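Glycoside hydrolase family 88 protein (Bacteroides vulgatus, PDB 4Q88) is probably a hydrolase acting on glycosidic bonds, built on a mainly helical six-hairpin barrel, but its own substrate is not established. Local coordinates at residues 271-276 with 319-324; 214-219 with 276-281; 77-82 with 120-125; 36-41 with 97-102. One frame throughout, in Å; residues are numbered along the deposited sequence.

Contact 1 (271-276 with 319-324); sequences ETSGTA and GYIQPV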
loop_
_atom_site.group_PDB
_atom_site.type_symbol
_atom_site.label_atom_id
_atom_site.label_comp_id
_atom_site.label_asym_id
_atom_site.label_seq_id
_atom_site.Cartn_x
_atom_site.Cartn_y
_atom_site.Cartn_z
ATOM N N GLU A 271 13.904 1.385 8.882
ATOM C CA GLU A 271 13.238 0.627 7.841
ATOM C C GLU A 271 12.361 1.632 7.059
ATOM O O GLU A 271 11.703 2.479 7.653
ATOM C CB GLU A 271 12.417 -0.556 8.389
ATOM C CG GLU A 271 12.120 -1.614 7.317
ATOM C CD GLU A 271 10.977 -1.231 6.358
ATOM O OE1 GLU A 271 9.975 -0.702 6.869
ATOM O OE2 GLU A 271 11.093 -1.489 5.112
ATOM N N THR A 272 12.433 1.559 5.740
ATOM C CA THR A 272 11.835 2.585 4.877
ATOM C C THR A 272 10.395 2.315 4.430
ATOM O O THR A 272 9.637 3.273 4.220
ATOM C CB THR A 272 12.732 2.799 3.667
ATOM O OG1 THR A 272 13.963 3.376 4.134
ATOM C CG2 THR A 272 12.081 3.710 2.600
ATOM N N SER A 273 10.065 1.070 4.128
ATOM C CA SER A 273 8.794 0.819 3.446
ATOM C C SER A 273 7.618 1.088 4.354
ATOM O O SER A 273 6.679 1.776 3.950
ATOM C CB SER A 273 8.724 -0.576 2.841
ATOM O OG SER A 273 8.870 -1.603 3.821
ATOM N N GLY A 274 7.667 0.628 5.601
ATOM C CA GLY A 274 6.619 1.005 6.551
ATOM C C GLY A 274 6.529 2.509 6.755
ATOM O O GLY A 274 5.472 3.146 6.562
ATOM N N THR A 275 7.681 3.098 7.001
ATOM C CA THR A 275 7.796 4.526 7.182
ATOM C C THR A 275 7.163 5.272 6.030
ATOM O O THR A 275 6.445 6.242 6.277
ATOM C CB THR A 275 9.274 4.949 7.356
ATOM O OG1 THR A 275 9.830 4.227 8.482
ATOM C CG2 THR A 275 9.404 6.375 7.554
ATOM N N ALA A 276 7.432 4.851 4.798
ATOM C CA ALA A 276 6.937 5.638 3.631
ATOM C C ALA A 276 5.417 5.527 3.521
ATOM O O ALA A 276 4.719 6.517 3.249
ATOM C CB ALA A 276 7.591 5.130 2.346
ATOM N N GLY A 319 16.838 3.181 -0.140
ATOM C CA GLY A 319 17.463 2.124 0.665
ATOM C C GLY A 319 16.692 1.797 1.953
ATOM O O GLY A 319 15.628 2.366 2.234
ATOM N N TYR A 320 17.261 0.865 2.715
ATOM C CA TYR A 320 16.685 0.403 3.977
ATOM C C TYR A 320 15.280 -0.187 3.828
ATOM O O TYR A 320 14.515 -0.172 4.775
ATOM C CB TYR A 320 16.671 1.486 5.067
ATOM C CG TYR A 320 18.010 2.061 5.444
ATOM C CD1 TYR A 320 18.796 1.465 6.420
ATOM C CD2 TYR A 320 18.519 3.185 4.799
ATOM C CE1 TYR A 320 20.038 2.005 6.776
ATOM C CE2 TYR A 320 19.751 3.732 5.144
ATOM C CZ TYR A 320 20.508 3.143 6.135
ATOM O OH TYR A 320 21.739 3.735 6.449
ATOM N N ILE A 321 15.005 -0.800 2.685
ATOM C CA ILE A 321 13.728 -1.501 2.487
ATOM C C ILE A 321 13.838 -2.942 2.959
ATOM O O ILE A 321 14.626 -3.760 2.423
ATOM C CB ILE A 321 13.249 -1.397 1.029
ATOM C CG1 ILE A 321 12.994 0.068 0.672
ATOM C CG2 ILE A 321 11.954 -2.248 0.839
ATOM C CD1 ILE A 321 12.957 0.341 -0.808
ATOM N N GLN A 322 13.020 -3.311 3.952
ATOM C CA GLN A 322 13.026 -4.682 4.496
ATOM C C GLN A 322 12.694 -5.631 3.321
ATOM O O GLN A 322 11.736 -5.398 2.592
ATOM C CB GLN A 322 11.948 -4.858 5.560
ATOM C CG GLN A 322 11.859 -6.293 6.080
ATOM C CD GLN A 322 10.840 -6.464 7.193
ATOM O OE1 GLN A 322 10.013 -5.601 7.457
ATOM N NE2 GLN A 322 10.915 -7.588 7.871
ATOM N N PRO A 323 13.442 -6.708 3.163
ATOM C CA PRO A 323 13.197 -7.625 2.024
ATOM C C PRO A 323 11.933 -8.459 2.230
ATOM O O PRO A 323 11.335 -8.448 3.318
ATOM C CB PRO A 323 14.414 -8.547 2.036
ATOM C CG PRO A 323 15.056 -8.332 3.338
ATOM C CD PRO A 323 14.765 -6.933 3.761
ATOM N N VAL A 324 11.550 -9.178 1.187
ATOM C CA VAL A 324 10.374 -10.012 1.208
ATOM C C VAL A 324 10.735 -11.439 1.669
ATOM O O VAL A 324 11.642 -12.043 1.142
ATOM C CB VAL A 324 9.768 -10.120 -0.200
ATOM C CG1 VAL A 324 8.513 -10.975 -0.184
ATOM C CG2 VAL A 324 9.450 -8.721 -0.719
HETATM O O HOH W 1 8.651 -3.151 8.020
#

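Contact 2 (214-219 with 276-281); sequences WAFAAF and ALFTYG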
loop_
_atom_site.group_PDB
_atom_site.type_symbol
_atom_site.label_atom_id
_atom_site.label_comp_id
_atom_site.label_asym_id
_atom_site.label_seq_id
_atom_site.Cartn_x
_atom_site.Cartn_y
_atom_site.Cartn_z
ATOM N N TRP A 214 0.746 -0.913 5.067
ATOM C CA TRP A 214 -0.194 -1.292 4.006
ATOM C C TRP A 214 -1.633 -0.915 4.421
ATOM O O TRP A 214 -2.389 -0.279 3.652
ATOM C CB TRP A 214 -0.130 -2.799 3.721
ATOM C CG TRP A 214 1.096 -3.326 3.047
ATOM C CD1 TRP A 214 1.808 -4.427 3.443
ATOM C CD2 TRP A 214 1.744 -2.854 1.847
ATOM N NE1 TRP A 214 2.803 -4.664 2.570
ATOM C CE2 TRP A 214 2.833 -3.687 1.620
ATOM C CE3 TRP A 214 1.533 -1.794 0.975
ATOM C CZ2 TRP A 214 3.686 -3.513 0.552
ATOM C CZ3 TRP A 214 2.414 -1.621 -0.082
ATOM C CH2 TRP A 214 3.451 -2.485 -0.285
ATOM N N ALA A 215 -2.015 -1.251 5.660
ATOM C CA ALA A 215 -3.359 -1.020 6.114
ATOM C C ALA A 215 -3.704 0.470 6.171
ATOM O O ALA A 215 -4.767 0.900 5.674
ATOM C CB ALA A 215 -3.600 -1.667 7.501
ATOM N N PHE A 216 -2.802 1.263 6.746
ATOM C CA PHE A 216 -3.026 2.703 6.924
ATOM C C PHE A 216 -3.094 3.420 5.557
ATOM O O PHE A 216 -4.025 4.239 5.341
ATOM C CB PHE A 216 -1.902 3.274 7.768
ATOM C CG PHE A 216 -2.087 4.679 8.222
ATOM C CD1 PHE A 216 -3.139 5.055 9.011
ATOM C CD2 PHE A 216 -1.066 5.615 7.993
ATOM C CE1 PHE A 216 -3.280 6.357 9.449
ATOM C CE2 PHE A 216 -1.179 6.901 8.487
ATOM C CZ PHE A 216 -2.266 7.281 9.227
ATOM N N ALA A 217 -2.156 3.137 4.668
ATOM C CA ALA A 217 -2.228 3.713 3.281
ATOM C C ALA A 217 -3.486 3.227 2.528
ATOM O O ALA A 217 -4.067 3.989 1.773
ATOM C CB ALA A 217 -1.009 3.349 2.487
ATOM N N ALA A 218 -3.857 1.971 2.746
ATOM C CA ALA A 218 -5.101 1.445 2.189
ATOM C C ALA A 218 -6.306 2.244 2.572
ATOM O O ALA A 218 -7.179 2.551 1.709
ATOM C CB ALA A 218 -5.273 -0.033 2.515
ATOM N N PHE A 219 -6.458 2.558 3.855
ATOM C CA PHE A 219 -7.630 3.316 4.271
ATOM C C PHE A 219 -7.627 4.690 3.668
ATOM O O PHE A 219 -8.688 5.213 3.281
ATOM C CB PHE A 219 -7.714 3.415 5.805
ATOM C CG PHE A 219 -8.295 2.192 6.429
ATOM C CD1 PHE A 219 -9.629 1.922 6.285
ATOM C CD2 PHE A 219 -7.526 1.286 7.108
ATOM C CE1 PHE A 219 -10.213 0.805 6.855
ATOM C CE2 PHE A 219 -8.073 0.122 7.619
ATOM C CZ PHE A 219 -9.437 -0.120 7.496
ATOM N N ALA A 276 7.432 4.851 4.798
ATOM C CA ALA A 276 6.937 5.638 3.631
ATOM C C ALA A 276 5.417 5.527 3.521
ATOM O O ALA A 276 4.719 6.517 3.249
ATOM C CB ALA A 276 7.591 5.130 2.346
ATOM N N LEU A 277 4.893 4.333 3.759
ATOM C CA LEU A 277 3.434 4.128 3.759
ATOM C C LEU A 277 2.741 4.947 4.836
ATOM O O LEU A 277 1.685 5.583 4.587
ATOM C CB LEU A 277 3.085 2.668 3.877
ATOM C CG LEU A 277 3.535 1.829 2.647
ATOM C CD1 LEU A 277 3.599 0.382 3.068
ATOM C CD2 LEU A 277 2.599 2.047 1.489
ATOM N N PHE A 278 3.327 4.960 6.022
ATOM C CA PHE A 278 2.769 5.796 7.105
ATOM C C PHE A 278 2.813 7.278 6.721
ATOM O O PHE A 278 1.870 8.021 6.952
ATOM C CB PHE A 278 3.519 5.614 8.397
ATOM C CG PHE A 278 3.388 4.215 9.020
ATOM C CD1 PHE A 278 2.174 3.577 9.081
ATOM C CD2 PHE A 278 4.481 3.619 9.593
ATOM C CE1 PHE A 278 2.031 2.354 9.709
ATOM C CE2 PHE A 278 4.371 2.368 10.180
ATOM C CZ PHE A 278 3.142 1.719 10.224
ATOM N N THR A 279 3.943 7.720 6.162
ATOM C CA THR A 279 4.100 9.124 5.828
ATOM C C THR A 279 3.034 9.532 4.810
ATOM O O THR A 279 2.468 10.646 4.896
ATOM C CB THR A 279 5.537 9.389 5.316
ATOM O OG1 THR A 279 6.468 9.000 6.342
ATOM C CG2 THR A 279 5.732 10.849 4.980
ATOM N N TYR A 280 2.838 8.689 3.783
ATOM C CA TYR A 280 1.769 8.916 2.820
ATOM C C TYR A 280 0.453 9.094 3.504
ATOM O O TYR A 280 -0.320 10.064 3.255
ATOM C CB TYR A 280 1.679 7.758 1.787
ATOM C CG TYR A 280 0.431 7.838 0.932
ATOM C CD1 TYR A 280 0.257 8.891 0.009
ATOM C CD2 TYR A 280 -0.616 6.936 1.094
ATOM C CE1 TYR A 280 -0.920 8.995 -0.744
ATOM C CE2 TYR A 280 -1.806 7.060 0.328
ATOM C CZ TYR A 280 -1.933 8.064 -0.583
ATOM O OH TYR A 280 -3.085 8.180 -1.312
ATOM N N GLY A 281 0.138 8.183 4.406
ATOM C CA GLY A 281 -1.160 8.220 5.059
ATOM C C GLY A 281 -1.346 9.475 5.914
ATOM O O GLY A 281 -2.433 10.105 5.880
#

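Contact 3 (77-82 with 120-125); sequences TSNNKA and IARARE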
loop_
_atom_site.group_PDB
_atom_site.type_symbol
_atom_site.label_atom_id
_atom_site.label_comp_id
_atom_site.label_asym_id
_atom_site.label_seq_id
_atom_site.Cartn_x
_atom_site.Cartn_y
_atom_site.Cartn_z
ATOM N N THR A 77 -3.456 -15.891 -14.816
ATOM C CA THR A 77 -4.154 -16.077 -16.092
ATOM C C THR A 77 -5.112 -17.289 -16.244
ATOM O O THR A 77 -5.703 -17.438 -17.295
ATOM C CB THR A 77 -3.116 -16.143 -17.225
ATOM O OG1 THR A 77 -2.194 -17.218 -16.942
ATOM C CG2 THR A 77 -2.357 -14.809 -17.362
ATOM N N SER A 78 -5.274 -18.161 -15.234
ATOM C CA SER A 78 -6.126 -19.343 -15.380
ATOM C C SER A 78 -7.550 -18.995 -15.795
ATOM O O SER A 78 -8.192 -18.097 -15.192
ATOM C CB SER A 78 -6.192 -20.159 -14.096
ATOM O OG SER A 78 -7.288 -21.054 -14.208
ATOM N N ASN A 79 -8.099 -19.680 -16.807
ATOM C CA ASN A 79 -9.516 -19.469 -17.122
ATOM C C ASN A 79 -10.386 -20.578 -16.605
ATOM O O ASN A 79 -11.523 -20.720 -17.014
ATOM C CB ASN A 79 -9.716 -19.310 -18.630
ATOM C CG ASN A 79 -9.170 -17.993 -19.140
ATOM O OD1 ASN A 79 -9.408 -16.941 -18.573
ATOM N ND2 ASN A 79 -8.437 -18.058 -20.233
ATOM N N ASN A 80 -9.853 -21.392 -15.713
ATOM C CA ASN A 80 -10.619 -22.457 -15.123
ATOM C C ASN A 80 -10.984 -22.128 -13.667
ATOM O O ASN A 80 -10.202 -22.413 -12.753
ATOM C CB ASN A 80 -9.757 -23.702 -15.162
ATOM C CG ASN A 80 -10.466 -24.930 -14.624
ATOM O OD1 ASN A 80 -11.653 -24.907 -14.307
ATOM N ND2 ASN A 80 -9.729 -26.041 -14.575
ATOM N N LYS A 81 -12.189 -21.603 -13.459
ATOM C CA LYS A 81 -12.592 -21.115 -12.130
ATOM C C LYS A 81 -12.665 -22.211 -11.099
ATOM O O LYS A 81 -12.486 -21.948 -9.894
ATOM C CB LYS A 81 -13.922 -20.362 -12.192
ATOM C CG LYS A 81 -13.841 -19.022 -12.920
ATOM C CD LYS A 81 -15.154 -18.287 -12.752
ATOM C CE LYS A 81 -15.228 -16.962 -13.492
ATOM N NZ LYS A 81 -15.123 -17.147 -14.952
ATOM N N ALA A 82 -12.883 -23.446 -11.529
ATOM C CA ALA A 82 -12.843 -24.563 -10.619
ATOM C C ALA A 82 -11.477 -24.718 -9.948
ATOM O O ALA A 82 -11.399 -25.332 -8.889
ATOM C CB ALA A 82 -13.197 -25.851 -11.326
ATOM N N ILE A 120 -10.633 -3.467 -18.269
ATOM C CA ILE A 120 -11.192 -3.924 -17.004
ATOM C C ILE A 120 -11.965 -5.243 -17.119
ATOM O O ILE A 120 -12.550 -5.681 -16.147
ATOM C CB ILE A 120 -12.085 -2.863 -16.365
ATOM C CG1 ILE A 120 -13.240 -2.507 -17.300
ATOM C CG2 ILE A 120 -11.218 -1.657 -15.963
ATOM C CD1 ILE A 120 -14.276 -1.626 -16.670
ATOM N N ALA A 121 -11.921 -5.906 -18.282
ATOM C CA ALA A 121 -12.694 -7.139 -18.450
ATOM C C ALA A 121 -12.303 -8.181 -17.420
ATOM O O ALA A 121 -13.165 -8.774 -16.785
ATOM C CB ALA A 121 -12.514 -7.717 -19.862
ATOM N N ARG A 122 -11.006 -8.415 -17.286
ATOM C CA ARG A 122 -10.518 -9.454 -16.374
ATOM C C ARG A 122 -10.750 -9.033 -14.909
ATOM O O ARG A 122 -11.179 -9.840 -14.085
ATOM C CB ARG A 122 -9.051 -9.709 -16.583
ATOM C CG ARG A 122 -8.471 -10.798 -15.680
ATOM C CD ARG A 122 -9.157 -12.143 -15.829
ATOM N NE ARG A 122 -8.330 -13.192 -15.213
ATOM C CZ ARG A 122 -8.480 -14.505 -15.396
ATOM N NH1 ARG A 122 -9.483 -14.972 -16.123
ATOM N NH2 ARG A 122 -7.622 -15.358 -14.835
ATOM N N ALA A 123 -10.470 -7.782 -14.583
ATOM C CA ALA A 123 -10.775 -7.284 -13.221
ATOM C C ALA A 123 -12.222 -7.532 -12.835
ATOM O O ALA A 123 -12.477 -7.994 -11.740
ATOM C CB ALA A 123 -10.482 -5.817 -13.098
ATOM N N ARG A 124 -13.164 -7.177 -13.720
ATOM C CA ARG A 124 -14.591 -7.417 -13.446
ATOM C C ARG A 124 -14.878 -8.896 -13.337
ATOM O O ARG A 124 -15.579 -9.323 -12.441
ATOM C CB ARG A 124 -15.476 -6.787 -14.528
ATOM C CG ARG A 124 -15.584 -5.276 -14.505
ATOM C CD ARG A 124 -16.702 -4.820 -15.449
ATOM N NE ARG A 124 -17.915 -5.502 -15.031
ATOM C CZ ARG A 124 -18.987 -5.727 -15.772
ATOM N NH1 ARG A 124 -19.096 -5.255 -17.010
ATOM N NH2 ARG A 124 -19.967 -6.436 -15.247
ATOM N N GLU A 125 -14.339 -9.702 -14.250
ATOM C CA GLU A 125 -14.590 -11.137 -14.208
ATOM C C GLU A 125 -14.156 -11.727 -12.865
ATOM O O GLU A 125 -14.902 -12.457 -12.210
ATOM C CB GLU A 125 -13.812 -11.844 -15.319
ATOM C CG GLU A 125 -13.967 -13.357 -15.202
ATOM C CD GLU A 125 -13.044 -14.162 -16.099
ATOM O OE1 GLU A 125 -12.062 -13.635 -16.708
ATOM O OE2 GLU A 125 -13.319 -15.383 -16.157
HETATM O O HOH W 2 -11.773 -17.120 -17.355
#

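Contact 4 (36-41 with 97-102); sequences RSFWDN and FGDWQV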
loop_
_atom_site.group_PDB
_atom_site.type_symbol
_atom_site.label_atom_id
_atom_site.label_comp_id
_atom_site.label_asym_id
_atom_site.label_seq_id
_atom_site.Cartn_x
_atom_site.Cartn_y
_atom_site.Cartn_z
ATOM N N ARG A 36 6.012 -9.232 -15.009
ATOM C CA ARG A 36 4.741 -9.801 -14.610
ATOM C C ARG A 36 3.897 -8.829 -13.723
ATOM O O ARG A 36 4.445 -7.908 -13.117
ATOM C CB ARG A 36 4.969 -11.110 -13.855
ATOM C CG ARG A 36 5.724 -11.012 -12.567
ATOM C CD ARG A 36 5.800 -12.364 -11.858
ATOM N NE ARG A 36 6.567 -12.249 -10.660
ATOM C CZ ARG A 36 6.764 -13.221 -9.762
ATOM N NH1 ARG A 36 6.207 -14.401 -9.882
ATOM N NH2 ARG A 36 7.517 -12.980 -8.715
ATOM N N SER A 37 2.593 -9.083 -13.657
ATOM C CA SER A 37 1.659 -8.182 -12.992
ATOM C C SER A 37 1.503 -8.528 -11.498
ATOM O O SER A 37 0.550 -8.118 -10.907
ATOM C CB SER A 37 0.290 -8.189 -13.679
ATOM O OG SER A 37 -0.222 -9.511 -13.824
ATOM N N PHE A 38 2.435 -9.278 -10.918
ATOM C CA PHE A 38 2.396 -9.680 -9.520
ATOM C C PHE A 38 2.592 -8.515 -8.583
ATOM O O PHE A 38 3.006 -7.449 -9.024
ATOM C CB PHE A 38 3.516 -10.685 -9.306
ATOM C CG PHE A 38 3.407 -11.530 -8.043
ATOM C CD1 PHE A 38 2.226 -12.144 -7.666
ATOM C CD2 PHE A 38 4.547 -11.844 -7.353
ATOM C CE1 PHE A 38 2.166 -13.006 -6.573
ATOM C CE2 PHE A 38 4.505 -12.680 -6.246
ATOM C CZ PHE A 38 3.313 -13.280 -5.865
ATOM N N TRP A 39 2.300 -8.699 -7.291
ATOM C CA TRP A 39 2.125 -7.552 -6.366
ATOM C C TRP A 39 3.291 -6.543 -6.307
ATOM O O TRP A 39 3.071 -5.358 -6.169
ATOM C CB TRP A 39 1.816 -8.044 -4.937
ATOM C CG TRP A 39 3.040 -8.593 -4.273
ATOM C CD1 TRP A 39 3.526 -9.862 -4.364
ATOM C CD2 TRP A 39 3.949 -7.874 -3.449
ATOM N NE1 TRP A 39 4.706 -9.983 -3.648
ATOM C CE2 TRP A 39 4.973 -8.773 -3.064
ATOM C CE3 TRP A 39 3.971 -6.577 -2.947
ATOM C CZ2 TRP A 39 6.035 -8.374 -2.249
ATOM C CZ3 TRP A 39 5.031 -6.186 -2.159
ATOM C CH2 TRP A 39 6.021 -7.088 -1.785
ATOM N N ASP A 40 4.523 -7.032 -6.335
ATOM C CA ASP A 40 5.655 -6.142 -6.122
ATOM C C ASP A 40 5.793 -5.136 -7.263
ATOM O O ASP A 40 5.937 -3.920 -7.015
ATOM C CB ASP A 40 6.943 -6.933 -5.825
ATOM C CG ASP A 40 7.327 -7.922 -6.921
ATOM O OD1 ASP A 40 6.501 -8.408 -7.745
ATOM O OD2 ASP A 40 8.530 -8.206 -6.945
ATOM N N ASN A 41 5.691 -5.609 -8.513
ATOM C CA ASN A 41 5.606 -4.688 -9.637
ATOM C C ASN A 41 4.347 -3.846 -9.605
ATOM O O ASN A 41 4.374 -2.642 -9.881
ATOM C CB ASN A 41 5.674 -5.459 -10.953
ATOM C CG ASN A 41 7.004 -6.151 -11.142
ATOM O OD1 ASN A 41 8.051 -5.595 -10.817
ATOM N ND2 ASN A 41 6.987 -7.320 -11.765
ATOM N N PHE A 97 -6.033 -14.761 -5.196
ATOM C CA PHE A 97 -5.073 -14.318 -4.186
ATOM C C PHE A 97 -4.783 -12.837 -4.482
ATOM O O PHE A 97 -4.448 -12.462 -5.592
ATOM C CB PHE A 97 -3.819 -15.189 -4.280
ATOM C CG PHE A 97 -2.722 -14.783 -3.334
ATOM C CD1 PHE A 97 -2.964 -14.683 -1.988
ATOM C CD2 PHE A 97 -1.454 -14.542 -3.815
ATOM C CE1 PHE A 97 -1.935 -14.323 -1.115
ATOM C CE2 PHE A 97 -0.441 -14.156 -2.966
ATOM C CZ PHE A 97 -0.708 -14.009 -1.616
ATOM N N GLY A 98 -4.982 -11.976 -3.500
ATOM C CA GLY A 98 -4.951 -10.526 -3.697
ATOM C C GLY A 98 -3.650 -9.975 -4.256
ATOM O O GLY A 98 -3.627 -8.967 -4.913
ATOM N N ASP A 99 -2.534 -10.680 -4.083
ATOM C CA ASP A 99 -1.281 -10.207 -4.697
ATOM C C ASP A 99 -1.364 -10.278 -6.248
ATOM O O ASP A 99 -0.564 -9.631 -6.929
ATOM C CB ASP A 99 -0.093 -11.063 -4.226
ATOM C CG ASP A 99 0.370 -10.743 -2.832
ATOM O OD1 ASP A 99 -0.127 -9.769 -2.233
ATOM O OD2 ASP A 99 1.299 -11.487 -2.359
ATOM N N TRP A 100 -2.359 -11.012 -6.789
ATOM C CA TRP A 100 -2.594 -11.070 -8.246
ATOM C C TRP A 100 -3.746 -10.164 -8.645
ATOM O O TRP A 100 -4.193 -10.166 -9.769
ATOM C CB TRP A 100 -2.884 -12.496 -8.681
ATOM C CG TRP A 100 -1.638 -13.316 -8.802
ATOM C CD1 TRP A 100 -1.297 -14.426 -8.063
ATOM C CD2 TRP A 100 -0.620 -13.143 -9.777
ATOM N NE1 TRP A 100 -0.099 -14.928 -8.517
ATOM C CE2 TRP A 100 0.343 -14.163 -9.565
ATOM C CE3 TRP A 100 -0.396 -12.193 -10.794
ATOM C CZ2 TRP A 100 1.524 -14.254 -10.335
ATOM C CZ3 TRP A 100 0.757 -12.294 -11.579
ATOM C CH2 TRP A 100 1.695 -13.330 -11.354
ATOM N N GLN A 101 -4.182 -9.352 -7.711
ATOM C CA GLN A 101 -5.326 -8.426 -7.932
ATOM C C GLN A 101 -4.989 -6.947 -7.785
ATOM O O GLN A 101 -5.723 -6.063 -8.264
ATOM C CB GLN A 101 -6.448 -8.787 -6.978
ATOM C CG GLN A 101 -6.998 -10.185 -7.143
ATOM C CD GLN A 101 -8.076 -10.533 -6.128
ATOM O OE1 GLN A 101 -8.175 -9.903 -5.072
ATOM N NE2 GLN A 101 -8.889 -11.548 -6.427
ATOM N N VAL A 102 -3.864 -6.625 -7.160
ATOM C CA VAL A 102 -3.433 -5.218 -7.028
ATOM C C VAL A 102 -3.142 -4.572 -8.390
ATOM O O VAL A 102 -3.378 -3.356 -8.555
ATOM C CB VAL A 102 -2.259 -5.044 -6.004
ATOM C CG1 VAL A 102 -1.167 -6.054 -6.253
ATOM C CG2 VAL A 102 -1.690 -3.636 -5.987
HETATM O O HOH W 3 -1.312 -7.984 -8.992
#

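Contact 1 (271-276 with 319-324)
E271, at the N-cap of helix 272-287, uses its carboxylate both to close the helix start and to hold the loop 319-324. The bond across the contact is almost straight: Q322 N reaches the anti lone pair of E271 OE2 at 2.9 Å, with 175° at the hydrogen. The same oxygen accepts the hydroxyl of S273 from its syn side, S273 OG to E271 OE2 2.6 Å, and S273 N from above the carboxylate plane. G274 N takes the syn lone pair of E271 OE1 at 3.0 Å, and thus four donors fix the rotation of the group. The chain gets there by a bend at chi2 (-78°). Shortening E271 to an alanine removes the carboxylate and would probably leave Q322 N, both helix-start amides and the S273 hydroxyl without their acceptor. T272 adds a second grip: T272 OG1 donates to G319 O at 2.7 Å, while T272 N bonds Y320 O at 2.9 Å from above its carbonyl plane. A water bridges Q322 OE1 and, weakly, E271 OE1; Q322 OE1 also accepts from W208. Apolar contact is slight: T272 CB lies 4.1 Å from I321 CG1, and S273 CB is only a little farther from I321 CG2. Around this buried junction, R210 of helix 209-225 bonds S273 OG and the carbonyl of Q322, T272 rests on A311 of helix 293-311, and I321 leans on F342 of helix 341-358.

Contact 2 (214-219 with 276-281)
W214 and L277 meet across two nearly parallel helices, 209-225 and 272-287, an arrangement consistent with adjacent helices of one layer in the (alpha/alpha)6 barrel of the six-hairpin glycosidases. The axes of the two short segments approach to 8.1 Å with 26° between their N-to-C directions, a close approach that the small residues A217 and G281 at the interface allow. The leucine lies over the indole: L277 CD1 stands 3.9 Å from the centroid of the W214 six-membered ring, 22° off its normal, a CH-pi contact offset toward the rim. The other branch, L277 CD2, touches A217 CB at 4.0 Å and also reaches the outer carbons of the same ring, so one branched side chain touches both the indole and A217 of the same helix. A serine in place of W214 would probably leave L277 CD1 without the ring face it covers and open a gap beside it. Y146 also meets the indole. A217 CB in turn meets the edge of the Y280 ring, near its plane, 3.9 Å from Y280 CD2. The phenylalanines pack differently. F216, with CG anti to the backbone N (chi1 -171°), presents its own edge to F278 O, which lies in the ring plane, and places CD2 4.0 Å from F278 CD1 at the edge of that second ring. F240 stacks on F216, and F282 meets it edge-to-face. Since G281 carries no side chain, the F216 ring comes directly against backbone, with F216 CE2 3.6 Å from G281 C.

Contact 3 (77-82 with 120-125)
R122 reaches from helix 117-132 to the loop 77-82 and makes the firm half of this contact. R122 NH2 donates to S78 O at 2.8 Å with 172° at the hydrogen; the oxygen lies in the guanidinium plane, although the donor stands above the carbonyl plane. The same nitrogen also bonds A76 O, and two loop carbonyls therefore grip one end of the arginine, whose chain bends at chi2 (58°) and is packed by W84 and V95. E125, one helical turn on, steadies the other end: R122 NH1 forms a salt bridge with E125 OE1 at 3.0 Å, approaching from above the carboxylate plane.

The outer side is looser and more exposed. There K81 curls at its last torsion to put NZ on the anti lone pair of E125 OE2, a salt bridge of 2.8 Å. N79 OD1 comes within 3.1 Å of R122 NH1, its amide plane perpendicular to the guanidinium. N79 and K81 also touch a crystal neighbour, which may influence their conformations. Within the loop, S78 OG, which also bonds E83, accepts from N80 N at 3.0 Å. The arrangement is a loop with an ST turn at S78, tied to helix 117-132 by an arginine and by the salt-bridge network of K81, E125 and R122.

Contact 4 (36-41 with 97-102)
The start of helix 39-55, with F38 at its N-cap, is packed against the 3-10 turn 98-100 chiefly by an aromatic pair, F38 and W100. F38 CD1 sits over the centre of the W100 ring face, 3.4 Å from W100 CE2, and the ring planes are inclined at 41°, an oblique pairing. F38 CB adds a CH-pi contact, 4.1 Å from the centroid of the W100 six-membered ring. W100 NE1 is hydrogen-bonded to G89 O, which helps fix the indole, while S37 OG, itself donating to K74 O, lies at the ring edge 3.7 Å from W100 CZ3. Between the backbones a water donates to S37 O and D99 O, 2.7 Å from each. W39 and D99 run alongside one another, pointing the same way, with W39 CD1 3.4 Å from D99 OD2 and their planes 33° apart. V102 CG1, placed between backbone N and carbonyl carbon (chi1 48°), touches W39 nearer the backbone, 3.6 Å from W39 CA. M147 of helix 144-159 touches W39, D99 and V102 together; S37 packs on Y107 of helix 103-113, and the W39 ring meets F342 of helix 341-358.

Overall arrangement
Contacts 1 and 2 are linked through helix 272-287: they share A276, one at the helix start and the other a turn further on, with centres about 13 Å apart. Contact 4 touches both, because the W39 indole packs by W39 CZ2 on V324 CG2 (3.8 Å) and by W39 CZ3 on W214 CZ2 (4.0 Å). Contact 3 stands apart: its centre is about 32 Å from that of contact 1, across the centre of the chain, and its nearest atoms are about 6 Å from those of contact 4. Contact 2 is the most central, about 6 Å from the chain centre. Since the function is only inferred from the family, no residue here is identified as catalytic.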